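Local coordinates for protein quinone oxidoreductase (Thermus thermophilus, PDB 1IZ0) that binds NADPH and probably uses it to reduce quinones, as a member of the medium-chain dehydrogenase/reductase family, at residues Lys128-Ala133 against Gly188-Val193; Leu112-Ala117 against Thr140-Val145; Val273-Pro278 against Arg292-Lys297; Glu62-Val67 against Glu103-Pro108. All blocks are in the same frame, centred on the assembly; numbering follows the deposited sequence.

In the fold
Along the chain, interaction 4 closes first, interactions 1 and 2 interleave, and interaction 3 comes last. Interaction 4 joins strand 62-67 of the GroES-like part to residues 103-108, which run straight into helix 108-120 of interaction 2. Interaction 1 lies in the Rossmann domain's parallel sheet. It touches interaction 2 where Val131 packs on Ala142, their centres being about 13 Å apart. Interaction 3 reaches the same mixed sheet as interaction 4, with centres about 15 Å apart, and the two are tied by Lys297 and Glu62. Interactions 1 and 4 lie on opposite sides of the chain's centre, their centres about 29 Å apart. Together the contacts span both domains, close to residues that bind NADPH.

Interaction 1: Lys128-Ala133 against Gly188-Val193; sequences KVLVQA and GGLDLV
Lys128 lays its side chain along Gly189 and the flank of Asp191. A bend at chi3 (-82°) turns its far half back toward Gly189. There NZ donates to Gly189 O at 2.7 Å, and CE passes 3.5 Å from Asp191 OD2. NZ also bonds Trp187 O, so the carbonyls near the end of helix 180-186 share this ammonium. Asp191 grips the backbone of the same lysine. Its OD2 takes the hydrogen of Lys128 N at 2.8 Å through the anti lone pair, in a nearly straight bond (175°). Lys128 O accepts from both Asp191 N and Leu192 N, each at 2.9 Å. With Lys128 cut back to an alanine, Gly189 O and Trp187 O would probably lose the ammonium as donor. Strands 128-131 and 190-195 are neighbours in the parallel sheet of a Rossmann fold. Leu130 N continues the ladder to Leu192 O. On one face Val129 CG2 packs against Leu192 CB. On the other face Leu130 and Val193 lie side by side, pointing the same way, with Leu130 CD1 3.8 Å from Val193 CG1. Leu190 CD1 presses tightly on Leu130 CB, at 3.2 Å.

Interaction 2: Leu112-Ala117 against Thr140-Val145; sequences LTAYLA and TAAVQV
Helices 112-117 and 140-145 cross at -47°, with axes 8.6 Å apart at their closest approach. The CA atoms of Ala114 and Ala142 come within 5.0 Å. One of the two, helix 137-148, is the Rossmann-fold helix that follows strand 128-131 of the parallel sheet. Helix 108-120, which comes just before that strand in the chain, packs against it. Small residues make the close approach possible. Ala114 points its methyl at the partner helix, and CB rests on the backbone of Ala142, 3.7 Å from its CA. The two methyls touch less closely, at 4.2 Å from Ala114 CB to Ala142 CB. One turn further along, Val145 also faces helix 112-117 and splits its branches between two residues. CG2 leans on Ala114 CB at 4.1 Å. CG1, turned anti to the backbone N (chi1 177°), reaches Tyr115 instead. The contact is apolar throughout and fully buried. Phe111, earlier in helix 108-120, also touches Ala141, Gln144 and Val145. Helix 251-261 packs against Leu112 and Tyr115, and the Tyr115 ring meets the ring of Phe260. The Tyr115 ring presents its edge to Val145: CG1 lies near the ring plane, 4.0 Å from Tyr115 CB and 3.9 Å from its CA.

Interaction 3: Val273-Pro278 against Arg292-Lys297; sequences VGPVFP and RGHTGK
His294 starts the contact at its CB, which meets Pro275 CG at 3.7 Å. The fold here is a beta-alpha-beta crossover. Strand 273-278 leads through helix 282-288 to the parallel strand 297-301, and residues 292-296 are the loop that enters the second strand. Beyond CB, His294 CG sits between the backbone N and the carbonyl carbon (chi1 86°), which brings the imidazole beside the proline. CD2 comes 4.0 Å from Pro275 CD, and the two side chains cross at about a right angle. At the ring's polar side, ND1 is hydrogen-bonded to Asp291 O just ahead of the segment, which would limit turning of the ring. Arg292 and Lys162 both bind NADPH, and the backbone O of Arg292 accepts from Lys162 NZ, so this loop borders the cofactor site. The strands first pair at Val273 and Lys297. Two glycines let the chains come close. At Gly296, which has a positive phi, a CB would be tight against the backbone of Val273 and Gly274. At Gly274 any CB would run into Thr295 O. Gly274 CA is already in a CA-H...O contact with that oxygen, 3.1 Å away. Pro275 CD lies 3.8 Å from the same Thr295 O. The one direct hydrogen bond between the segments is bent: Gly274 N donates to Lys297 O at 2.7 Å, with an angle of 146° at the hydrogen.

Interaction 4: Glu62-Val67 against Glu103-Pro108; sequences EVVGVV and EAAAFP
The carboxylate of Glu62 has Ala105 O standing over one face, 3.2 Å above CD. The ring of Pro108 lies beside OE2, with its CD 3.1 Å from that oxygen. Ala105 O is itself an acceptor and Pro108 N carries no hydrogen, so neither residue gives the carboxylate a hydrogen bond here. The oxygens are satisfied elsewhere. OE2 accepts from Val109 N, and a water donates to it at 2.7 Å while bonding Ala106 O only weakly. OE1 forms a salt bridge with Lys297. The chain reaches this point because CG is anti to the backbone N (chi1 -164°) and the rest is extended. Losing this side chain to an alanine is likely to leave Lys297 without its counter-charge and Val109 N without its acceptor, and to open a gap beside Pro108. Two residues on, Val64 makes the apolar half of the contact. Val64 CG2 packs tightly on the backbone of Ala105, 3.4 Å from its CA, and lies 3.8 Å from both Ala104 CB and Ala105 CB. Strand 62-67 belongs to the mixed sheet of the GroES-like domain. The segment 103-108 ends helix 101-105 and starts helix 108-120. A buried acid thus faces the beginning of that helix, at a junction between the GroES-like and Rossmann parts of a medium-chain dehydrogenase fold.

Interaction 1: Lys128-Ala133 against Gly188-Val193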
# COMPACT_ATOMS: atom_id res chain seq x y z
N LYS A 128 4.58 11.15 17.57
CA LYS A 128 4.94 9.73 17.69
C LYS A 128 3.94 8.83 16.96
O LYS A 128 2.74 8.85 17.26
CB LYS A 128 5.01 9.36 19.17
CG LYS A 128 6.05 10.16 19.95
CD LYS A 128 5.87 10.04 21.46
CE LYS A 128 4.80 11.00 22.00
NZ LYS A 128 4.51 10.75 23.45
N VAL A 129 4.44 8.02 16.03
CA VAL A 129 3.56 7.14 15.26
C VAL A 129 3.99 5.68 15.26
O VAL A 129 5.17 5.35 15.07
CB VAL A 129 3.45 7.63 13.79
CG1 VAL A 129 4.84 7.69 13.15
CG2 VAL A 129 2.53 6.72 13.00
N LEU A 130 3.03 4.80 15.48
CA LEU A 130 3.30 3.37 15.48
C LEU A 130 2.95 2.81 14.10
O LEU A 130 1.86 3.04 13.58
CB LEU A 130 2.45 2.69 16.56
CG LEU A 130 2.45 1.16 16.74
CD1 LEU A 130 1.52 0.54 15.73
CD2 LEU A 130 3.86 0.60 16.61
N VAL A 131 3.90 2.11 13.49
CA VAL A 131 3.69 1.50 12.18
C VAL A 131 3.77 -0.01 12.37
O VAL A 131 4.78 -0.53 12.85
CB VAL A 131 4.77 1.93 11.16
CG1 VAL A 131 4.56 1.18 9.84
CG2 VAL A 131 4.69 3.43 10.93
N GLN A 132 2.71 -0.72 11.98
CA GLN A 132 2.69 -2.17 12.14
C GLN A 132 3.13 -2.85 10.85
O GLN A 132 3.30 -2.20 9.82
CB GLN A 132 1.28 -2.63 12.53
CG GLN A 132 0.77 -1.99 13.81
CD GLN A 132 -0.65 -2.39 14.13
OE1 GLN A 132 -1.47 -2.56 13.22
NE2 GLN A 132 -0.96 -2.53 15.41
N ALA A 133 3.32 -4.17 10.91
CA ALA A 133 3.77 -4.92 9.74
C ALA A 133 4.79 -4.03 9.04
O ALA A 133 4.79 -3.90 7.81
CB ALA A 133 2.58 -5.21 8.81
N GLY A 188 5.86 7.48 26.21
CA GLY A 188 4.91 8.40 26.79
C GLY A 188 3.60 8.32 26.03
O GLY A 188 2.79 9.26 26.05
N GLY A 189 3.37 7.19 25.37
CA GLY A 189 2.15 7.01 24.60
C GLY A 189 2.32 7.55 23.19
O GLY A 189 3.14 8.44 22.94
N LEU A 190 1.55 7.01 22.26
CA LEU A 190 1.65 7.43 20.88
C LEU A 190 0.59 8.45 20.48
O LEU A 190 -0.50 8.49 21.06
CB LEU A 190 1.55 6.21 19.96
CG LEU A 190 2.55 5.11 20.32
CD1 LEU A 190 2.23 3.85 19.55
CD2 LEU A 190 3.96 5.59 20.02
N ASP A 191 0.94 9.28 19.51
CA ASP A 191 0.05 10.30 18.98
C ASP A 191 -0.79 9.68 17.86
O ASP A 191 -1.96 10.00 17.70
CB ASP A 191 0.86 11.48 18.41
CG ASP A 191 1.62 12.24 19.48
OD1 ASP A 191 0.97 12.72 20.42
OD2 ASP A 191 2.87 12.36 19.38
N LEU A 192 -0.16 8.78 17.11
CA LEU A 192 -0.82 8.11 15.99
C LEU A 192 -0.50 6.62 15.89
O LEU A 192 0.58 6.16 16.28
CB LEU A 192 -0.41 8.75 14.66
CG LEU A 192 -0.76 10.19 14.31
CD1 LEU A 192 0.26 11.13 14.91
CD2 LEU A 192 -0.74 10.36 12.80
N VAL A 193 -1.45 5.87 15.35
CA VAL A 193 -1.28 4.45 15.13
C VAL A 193 -1.87 4.12 13.76
O VAL A 193 -3.00 4.51 13.47
CB VAL A 193 -2.01 3.60 16.20
CG1 VAL A 193 -1.95 2.13 15.81
CG2 VAL A 193 -1.38 3.81 17.57

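Interaction 2: Leu112-Ala117 against Thr140-Val145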
# COMPACT_ATOMS: atom_id res chain seq x y z
N LEU A 112 0.77 6.31 -1.33
CA LEU A 112 -0.41 7.15 -1.32
C LEU A 112 -1.22 6.84 -0.06
O LEU A 112 -1.75 7.74 0.59
CB LEU A 112 -1.26 6.91 -2.57
CG LEU A 112 -0.75 7.69 -3.79
CD1 LEU A 112 -1.54 7.32 -5.05
CD2 LEU A 112 -0.86 9.18 -3.50
N THR A 113 -1.29 5.56 0.28
CA THR A 113 -2.01 5.12 1.47
C THR A 113 -1.38 5.68 2.74
O THR A 113 -2.08 6.19 3.62
CB THR A 113 -2.03 3.59 1.59
OG1 THR A 113 -2.84 3.04 0.54
CG2 THR A 113 -2.59 3.16 2.94
N ALA A 114 -0.06 5.58 2.84
CA ALA A 114 0.64 6.07 4.02
C ALA A 114 0.51 7.58 4.18
O ALA A 114 0.19 8.07 5.26
CB ALA A 114 2.13 5.69 3.96
N TYR A 115 0.77 8.31 3.11
CA TYR A 115 0.69 9.76 3.17
C TYR A 115 -0.73 10.26 3.44
O TYR A 115 -0.94 11.08 4.33
CB TYR A 115 1.21 10.38 1.86
CG TYR A 115 1.09 11.89 1.82
CD1 TYR A 115 -0.06 12.51 1.33
CD2 TYR A 115 2.11 12.70 2.33
CE1 TYR A 115 -0.20 13.90 1.35
CE2 TYR A 115 1.99 14.09 2.35
CZ TYR A 115 0.83 14.68 1.87
OH TYR A 115 0.69 16.04 1.91
N LEU A 116 -1.70 9.76 2.68
CA LEU A 116 -3.08 10.21 2.88
C LEU A 116 -3.62 9.80 4.24
O LEU A 116 -4.48 10.47 4.81
CB LEU A 116 -3.98 9.67 1.76
CG LEU A 116 -3.73 10.34 0.40
CD1 LEU A 116 -4.45 9.60 -0.71
CD2 LEU A 116 -4.20 11.80 0.47
N ALA A 117 -3.11 8.69 4.77
CA ALA A 117 -3.56 8.23 6.08
C ALA A 117 -3.01 9.19 7.15
O ALA A 117 -3.75 9.65 8.02
CB ALA A 117 -3.06 6.81 6.34
N THR A 140 6.98 -0.45 5.18
CA THR A 140 8.22 0.19 4.77
C THR A 140 7.93 1.55 4.17
O THR A 140 8.69 2.50 4.37
CB THR A 140 8.98 -0.66 3.74
OG1 THR A 140 8.10 -1.00 2.66
CG2 THR A 140 9.51 -1.93 4.40
N ALA A 141 6.83 1.65 3.43
CA ALA A 141 6.44 2.92 2.83
C ALA A 141 6.04 3.88 3.94
O ALA A 141 6.40 5.06 3.91
CB ALA A 141 5.25 2.71 1.88
N ALA A 142 5.29 3.39 4.93
CA ALA A 142 4.83 4.23 6.03
C ALA A 142 5.98 4.83 6.82
O ALA A 142 5.96 6.01 7.16
CB ALA A 142 3.93 3.43 6.96
N VAL A 143 6.99 4.01 7.12
CA VAL A 143 8.13 4.49 7.88
C VAL A 143 8.84 5.62 7.14
O VAL A 143 9.15 6.66 7.73
CB VAL A 143 9.15 3.35 8.16
CG1 VAL A 143 10.38 3.91 8.86
CG2 VAL A 143 8.50 2.28 9.02
N GLN A 144 9.07 5.42 5.85
CA GLN A 144 9.75 6.43 5.04
C GLN A 144 8.93 7.72 4.94
O GLN A 144 9.48 8.82 5.05
CB GLN A 144 10.02 5.90 3.64
CG GLN A 144 11.02 4.75 3.59
CD GLN A 144 11.32 4.31 2.17
OE1 GLN A 144 11.92 5.06 1.40
NE2 GLN A 144 10.91 3.10 1.82
N VAL A 145 7.63 7.59 4.70
CA VAL A 145 6.78 8.76 4.57
C VAL A 145 6.68 9.52 5.90
O VAL A 145 6.79 10.75 5.93
CB VAL A 145 5.38 8.37 4.09
CG1 VAL A 145 4.48 9.60 4.03
CG2 VAL A 145 5.48 7.73 2.71

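Interaction 3: Val273-Pro278 against Arg292-Lys297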
# COMPACT_ATOMS: atom_id res chain seq x y z
N VAL A 273 11.13 -3.29 -2.91
CA VAL A 273 10.67 -4.39 -3.75
C VAL A 273 10.97 -5.71 -3.03
O VAL A 273 12.07 -5.91 -2.52
CB VAL A 273 11.39 -4.42 -5.11
CG1 VAL A 273 10.83 -5.55 -5.97
CG2 VAL A 273 11.23 -3.07 -5.83
N GLY A 274 9.99 -6.60 -2.98
CA GLY A 274 10.21 -7.87 -2.33
C GLY A 274 10.35 -8.98 -3.37
O GLY A 274 11.12 -8.85 -4.32
N PRO A 275 9.60 -10.08 -3.22
CA PRO A 275 9.68 -11.18 -4.18
C PRO A 275 9.23 -10.70 -5.55
O PRO A 275 8.17 -10.05 -5.67
CB PRO A 275 8.71 -12.22 -3.62
CG PRO A 275 8.52 -11.84 -2.18
CD PRO A 275 8.55 -10.33 -2.22
N VAL A 276 10.03 -10.98 -6.57
CA VAL A 276 9.66 -10.60 -7.93
C VAL A 276 9.39 -11.89 -8.71
O VAL A 276 10.25 -12.76 -8.82
CB VAL A 276 10.78 -9.81 -8.63
CG1 VAL A 276 10.42 -9.60 -10.09
CG2 VAL A 276 10.97 -8.45 -7.95
N PHE A 277 8.17 -11.99 -9.24
CA PHE A 277 7.76 -13.17 -10.00
C PHE A 277 7.59 -12.89 -11.48
O PHE A 277 7.17 -11.80 -11.89
CB PHE A 277 6.43 -13.70 -9.45
CG PHE A 277 6.50 -14.18 -8.03
CD1 PHE A 277 6.66 -15.53 -7.74
CD2 PHE A 277 6.47 -13.27 -6.97
CE1 PHE A 277 6.79 -15.97 -6.43
CE2 PHE A 277 6.60 -13.70 -5.66
CZ PHE A 277 6.76 -15.06 -5.38
N PRO A 278 7.93 -13.87 -12.32
CA PRO A 278 7.80 -13.71 -13.77
C PRO A 278 6.30 -13.83 -14.08
O PRO A 278 5.55 -14.42 -13.31
CB PRO A 278 8.59 -14.90 -14.33
CG PRO A 278 9.59 -15.19 -13.23
CD PRO A 278 8.76 -15.04 -11.99
N ARG A 292 3.52 -14.39 5.28
CA ARG A 292 3.94 -13.35 6.21
C ARG A 292 5.45 -13.18 6.18
O ARG A 292 5.98 -12.11 6.49
CB ARG A 292 3.46 -13.69 7.62
N GLY A 293 6.15 -14.25 5.79
CA GLY A 293 7.60 -14.23 5.72
C GLY A 293 8.20 -13.27 4.71
O GLY A 293 9.31 -12.78 4.91
N HIS A 294 7.49 -12.99 3.62
CA HIS A 294 8.04 -12.07 2.62
C HIS A 294 8.09 -10.64 3.15
O HIS A 294 7.31 -10.25 4.03
CB HIS A 294 7.21 -12.11 1.32
CG HIS A 294 6.02 -11.20 1.32
ND1 HIS A 294 4.83 -11.51 1.95
CD2 HIS A 294 5.83 -9.98 0.75
CE1 HIS A 294 3.97 -10.53 1.77
NE2 HIS A 294 4.54 -9.59 1.04
N THR A 295 9.03 -9.86 2.63
CA THR A 295 9.15 -8.46 3.03
C THR A 295 9.04 -7.60 1.78
O THR A 295 9.39 -8.03 0.69
CB THR A 295 10.50 -8.17 3.74
OG1 THR A 295 11.58 -8.56 2.89
CG2 THR A 295 10.60 -8.94 5.07
N GLY A 296 8.54 -6.38 1.94
CA GLY A 296 8.41 -5.51 0.80
C GLY A 296 7.23 -5.87 -0.09
O GLY A 296 6.39 -6.69 0.27
N LYS A 297 7.21 -5.27 -1.27
CA LYS A 297 6.15 -5.45 -2.26
C LYS A 297 6.31 -6.67 -3.15
O LYS A 297 7.41 -6.95 -3.64
CB LYS A 297 6.10 -4.21 -3.16
CG LYS A 297 4.91 -4.16 -4.09
CD LYS A 297 3.72 -3.55 -3.36
CE LYS A 297 2.62 -3.16 -4.33
NZ LYS A 297 1.55 -2.41 -3.63

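Interaction 4: Glu62-Val67 against Glu103-Pro108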
# COMPACT_ATOMS: atom_id res chain seq x y z
N GLU A 62 -2.30 -2.19 -9.81
CA GLU A 62 -1.14 -1.31 -9.72
C GLU A 62 -0.19 -1.66 -10.85
O GLU A 62 0.56 -2.63 -10.77
CB GLU A 62 -0.47 -1.49 -8.36
CG GLU A 62 0.48 -0.40 -7.97
CD GLU A 62 0.78 -0.42 -6.49
OE1 GLU A 62 0.47 -1.44 -5.83
OE2 GLU A 62 1.34 0.58 -5.98
N VAL A 63 -0.22 -0.84 -11.90
CA VAL A 63 0.58 -1.09 -13.09
C VAL A 63 1.67 -0.07 -13.40
O VAL A 63 1.58 1.10 -13.02
CB VAL A 63 -0.37 -1.22 -14.31
CG1 VAL A 63 0.39 -1.07 -15.60
CG2 VAL A 63 -1.06 -2.56 -14.27
N VAL A 64 2.70 -0.55 -14.09
CA VAL A 64 3.81 0.28 -14.54
C VAL A 64 4.07 -0.13 -15.99
O VAL A 64 4.15 -1.32 -16.30
CB VAL A 64 5.08 0.03 -13.70
CG1 VAL A 64 6.27 0.72 -14.34
CG2 VAL A 64 4.87 0.56 -12.30
N GLY A 65 4.17 0.85 -16.88
CA GLY A 65 4.39 0.51 -18.27
C GLY A 65 4.77 1.67 -19.17
O GLY A 65 4.93 2.80 -18.72
N VAL A 66 4.86 1.38 -20.46
CA VAL A 66 5.26 2.38 -21.43
C VAL A 66 4.16 2.87 -22.37
O VAL A 66 3.33 2.09 -22.85
CB VAL A 66 6.43 1.85 -22.29
CG1 VAL A 66 6.82 2.87 -23.34
CG2 VAL A 66 7.62 1.53 -21.39
N VAL A 67 4.18 4.17 -22.63
CA VAL A 67 3.23 4.80 -23.54
C VAL A 67 4.04 5.75 -24.41
O VAL A 67 4.53 6.78 -23.93
CB VAL A 67 2.15 5.60 -22.78
CG1 VAL A 67 1.19 6.25 -23.78
CG2 VAL A 67 1.40 4.69 -21.84
N GLU A 103 10.58 -1.07 -8.75
CA GLU A 103 10.45 -0.11 -7.66
C GLU A 103 9.24 0.79 -7.90
O GLU A 103 8.53 1.16 -6.96
CB GLU A 103 11.72 0.74 -7.54
CG GLU A 103 11.87 1.40 -6.17
CD GLU A 103 13.16 2.19 -6.02
OE1 GLU A 103 14.23 1.65 -6.36
OE2 GLU A 103 13.10 3.35 -5.55
N ALA A 104 9.00 1.15 -9.16
CA ALA A 104 7.85 1.99 -9.50
C ALA A 104 6.54 1.27 -9.20
O ALA A 104 5.58 1.88 -8.74
CB ALA A 104 7.90 2.37 -10.99
N ALA A 105 6.50 -0.04 -9.44
CA ALA A 105 5.29 -0.82 -9.18
C ALA A 105 4.95 -0.94 -7.70
O ALA A 105 3.81 -1.23 -7.34
CB ALA A 105 5.44 -2.22 -9.79
N ALA A 106 5.94 -0.72 -6.84
CA ALA A 106 5.75 -0.83 -5.40
C ALA A 106 5.45 0.52 -4.76
O ALA A 106 5.38 0.62 -3.53
CB ALA A 106 6.99 -1.43 -4.76
N PHE A 107 5.25 1.54 -5.58
CA PHE A 107 5.00 2.88 -5.06
C PHE A 107 3.57 3.42 -4.87
O PHE A 107 3.19 3.78 -3.76
CB PHE A 107 5.80 3.89 -5.89
CG PHE A 107 5.40 5.33 -5.68
CD1 PHE A 107 4.54 5.97 -6.57
CD2 PHE A 107 5.85 6.04 -4.57
CE1 PHE A 107 4.15 7.29 -6.37
CE2 PHE A 107 5.46 7.36 -4.35
CZ PHE A 107 4.61 7.99 -5.25
N PRO A 108 2.77 3.47 -5.95
CA PRO A 108 1.39 3.99 -5.89
C PRO A 108 0.53 3.71 -4.65
O PRO A 108 0.26 4.60 -3.84
CB PRO A 108 0.76 3.44 -7.17
CG PRO A 108 1.91 3.39 -8.11
CD PRO A 108 3.01 2.80 -7.24
O HOH W 1 2.52 0.27 -3.60